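Local coordinates for conserved hypothetical protein (Bacteroides thetaiotaomicron, PDB 2FB0) that is of unknown function but belongs to the antibiotic biosynthesis monooxygenase family of dimeric alpha-beta barrel proteins and is possibly an oxidoreductase, at residues V9-N14 with G79-L84. Residues are numbered along the deposited sequence; the frame is centred on the assembly and turned at random. Where two conformers were deposited one is given.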
loop_
_atom_site.group_PDB
_atom_site.type_symbol
_atom_site.label_atom_id
_atom_site.label_comp_id
_atom_site.label_asym_id
_atom_site.label_seq_id
_atom_site.Cartn_x
_atom_site.Cartn_y
_atom_site.Cartn_z
ATOM N N VAL A 9 -2.427 3.889 -5.022
ATOM C CA VAL A 9 -1.900 4.545 -6.217
ATOM C C VAL A 9 -0.484 4.041 -6.438
ATOM O O VAL A 9 0.421 4.354 -5.665
ATOM C CB VAL A 9 -1.933 6.084 -6.083
ATOM C CG1 VAL A 9 -1.409 6.752 -7.368
ATOM C CG2 VAL A 9 -3.369 6.580 -5.780
ATOM N N PHE A 10 -0.317 3.210 -7.461
ATOM C CA PHE A 10 0.968 2.581 -7.753
ATOM C C PHE A 10 1.741 3.452 -8.719
ATOM O O PHE A 10 1.173 3.981 -9.668
ATOM C CB PHE A 10 0.762 1.173 -8.306
ATOM C CG PHE A 10 -0.028 0.286 -7.377
ATOM C CD1 PHE A 10 0.601 -0.378 -6.332
ATOM C CD2 PHE A 10 -1.402 0.146 -7.534
ATOM C CE1 PHE A 10 -0.126 -1.179 -5.457
ATOM C CE2 PHE A 10 -2.148 -0.661 -6.660
ATOM C CZ PHE A 10 -1.498 -1.324 -5.616
ATOM N N VAL A 11 3.026 3.628 -8.433
ATOM C CA VAL A 11 3.894 4.505 -9.213
ATOM C C VAL A 11 5.119 3.717 -9.673
ATOM O O VAL A 11 5.808 3.075 -8.857
ATOM C CB VAL A 11 4.344 5.758 -8.415
ATOM C CG1 VAL A 11 5.166 6.713 -9.300
ATOM C CG2 VAL A 11 3.143 6.511 -7.808
ATOM N N ARG A 12 5.371 3.740 -10.981
ATOM C CA ARG A 12 6.582 3.152 -11.549
ATOM C C ARG A 12 7.504 4.301 -11.969
ATOM O O ARG A 12 7.084 5.209 -12.691
ATOM C CB ARG A 12 6.240 2.233 -12.736
ATOM C CG ARG A 12 7.354 1.242 -13.131
ATOM C CD ARG A 12 8.398 1.883 -14.045
ATOM N NE ARG A 12 9.659 1.136 -14.083
ATOM C CZ ARG A 12 10.770 1.548 -14.695
ATOM N NH1 ARG A 12 10.799 2.712 -15.346
ATOM N NH2 ARG A 12 11.860 0.790 -14.650
ATOM N N VAL A 13 8.748 4.260 -11.501
ATOM C CA VAL A 13 9.709 5.343 -11.711
ATOM C C VAL A 13 11.128 4.791 -11.929
ATOM O O VAL A 13 11.531 3.821 -11.267
ATOM C CB VAL A 13 9.686 6.350 -10.511
ATOM C CG1 VAL A 13 10.129 5.677 -9.183
ATOM C CG2 VAL A 13 10.510 7.598 -10.815
ATOM N N ASN A 14 11.875 5.403 -12.856
ATOM C CA ASN A 14 13.268 5.017 -13.114
ATOM C C ASN A 14 14.210 5.525 -12.038
ATOM O O ASN A 14 13.808 6.317 -11.187
ATOM C CB ASN A 14 13.727 5.451 -14.530
ATOM C CG ASN A 14 13.867 6.969 -14.681
ATOM O OD1 ASN A 14 14.150 7.696 -13.726
ATOM N ND2 ASN A 14 13.684 7.446 -15.906
ATOM N N GLY A 79 0.974 16.663 -10.758
ATOM C CA GLY A 79 1.626 17.125 -11.983
ATOM C C GLY A 79 3.099 16.732 -11.990
ATOM O O GLY A 79 3.574 16.143 -12.948
ATOM N N ILE A 80 3.800 17.030 -10.900
ATOM C CA ILE A 80 5.220 16.675 -10.750
ATOM C C ILE A 80 5.470 15.170 -10.874
ATOM O O ILE A 80 6.339 14.731 -11.643
ATOM C CB ILE A 80 5.823 17.230 -9.442
ATOM C CG1 ILE A 80 5.955 18.759 -9.522
ATOM C CG2 ILE A 80 7.208 16.603 -9.162
ATOM C CD1 ILE A 80 6.082 19.448 -8.168
ATOM N N ILE A 81 4.699 14.373 -10.129
ATOM C CA ILE A 81 4.889 12.918 -10.156
ATOM C C ILE A 81 4.620 12.365 -11.556
ATOM O O ILE A 81 5.371 11.516 -12.045
ATOM C CB ILE A 81 4.036 12.191 -9.070
ATOM C CG1 ILE A 81 4.429 12.686 -7.670
ATOM C CG2 ILE A 81 4.204 10.684 -9.165
ATOM C CD1 ILE A 81 3.419 12.304 -6.555
ATOM N N GLN A 82 3.571 12.871 -12.206
ATOM C CA GLN A 82 3.217 12.447 -13.567
ATOM C C GLN A 82 4.290 12.766 -14.611
ATOM O O GLN A 82 4.421 12.067 -15.610
ATOM C CB GLN A 82 1.876 13.059 -13.991
ATOM C CG GLN A 82 0.694 12.328 -13.374
ATOM C CD GLN A 82 -0.649 12.953 -13.714
ATOM O OE1 GLN A 82 -1.633 12.238 -13.915
ATOM N NE2 GLN A 82 -0.705 14.283 -13.765
ATOM N N GLU A 83 5.053 13.823 -14.361
ATOM C CA GLU A 83 6.131 14.237 -15.238
ATOM C C GLU A 83 7.366 13.357 -15.033
ATOM O O GLU A 83 8.141 13.129 -15.961
ATOM C CB GLU A 83 6.448 15.714 -14.966
ATOM C CG GLU A 83 6.920 16.519 -16.162
ATOM C CD GLU A 83 6.034 16.432 -17.399
ATOM O OE1 GLU A 83 4.797 16.274 -17.290
ATOM O OE2 GLU A 83 6.604 16.515 -18.507
ATOM N N LEU A 84 7.518 12.842 -13.814
ATOM C CA LEU A 84 8.650 11.988 -13.425
ATOM C C LEU A 84 8.407 10.492 -13.577
ATOM O O LEU A 84 9.354 9.708 -13.664
ATOM C CB LEU A 84 9.023 12.269 -11.962
ATOM C CG LEU A 84 9.604 13.629 -11.583
ATOM C CD1 LEU A 84 9.424 13.885 -10.080
ATOM C CD2 LEU A 84 11.078 13.741 -11.996
HETATM O O HOH W 1 10.393 7.315 -14.527
#
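Val-11, on the strand that covers residues 5-12, meets Ile-81 of helix 72-84 methyl to methyl: Val-11 CG1 lies 4.1 Å from Ile-81 CG2, and the two side chains cross at about a right angle. In both residues the touching methyl is the branch that stands opposite the backbone N; for Val-11 CG1 this corresponds to chi1 of -176°. Both residues are buried, and this pair is the apolar part of the contact, in which the two segments together bury 126 Å².

At the end of the helix the contact is looser and more polar, with Asn-14 and Leu-84 partly exposed and a water between them. Val-13, itself buried, points at the helix and brings CG2 to 3.7 Å from the carbonyl O of Leu-84, a touch of a methyl on a main-chain oxygen. No direct hydrogen bond joins the two segments. Instead the water bridges them, donating to Leu-84 O at 2.7 Å and accepting from Asn-14 N at 2.9 Å. Leu-84 O also receives a hydrogen bond from Asn-17 ND2, which with the water ties the loop after the strand to the last residue of the helix; within that loop Asn-14 OD1 accepts from Asn-17 N.

The contact thus joins one face of the antiparallel sheet to helix 72-84 in a ferredoxin-like alpha-beta fold. Strand 5-12 is an inner strand, hydrogen-bonded to 52-59 along one edge and to 86-93 along the other. Ala-85, just past the helix, packs on both valines, while Ala-24 of helix 18-32 and Met-87 of strand 86-93 adjoin Ile-81.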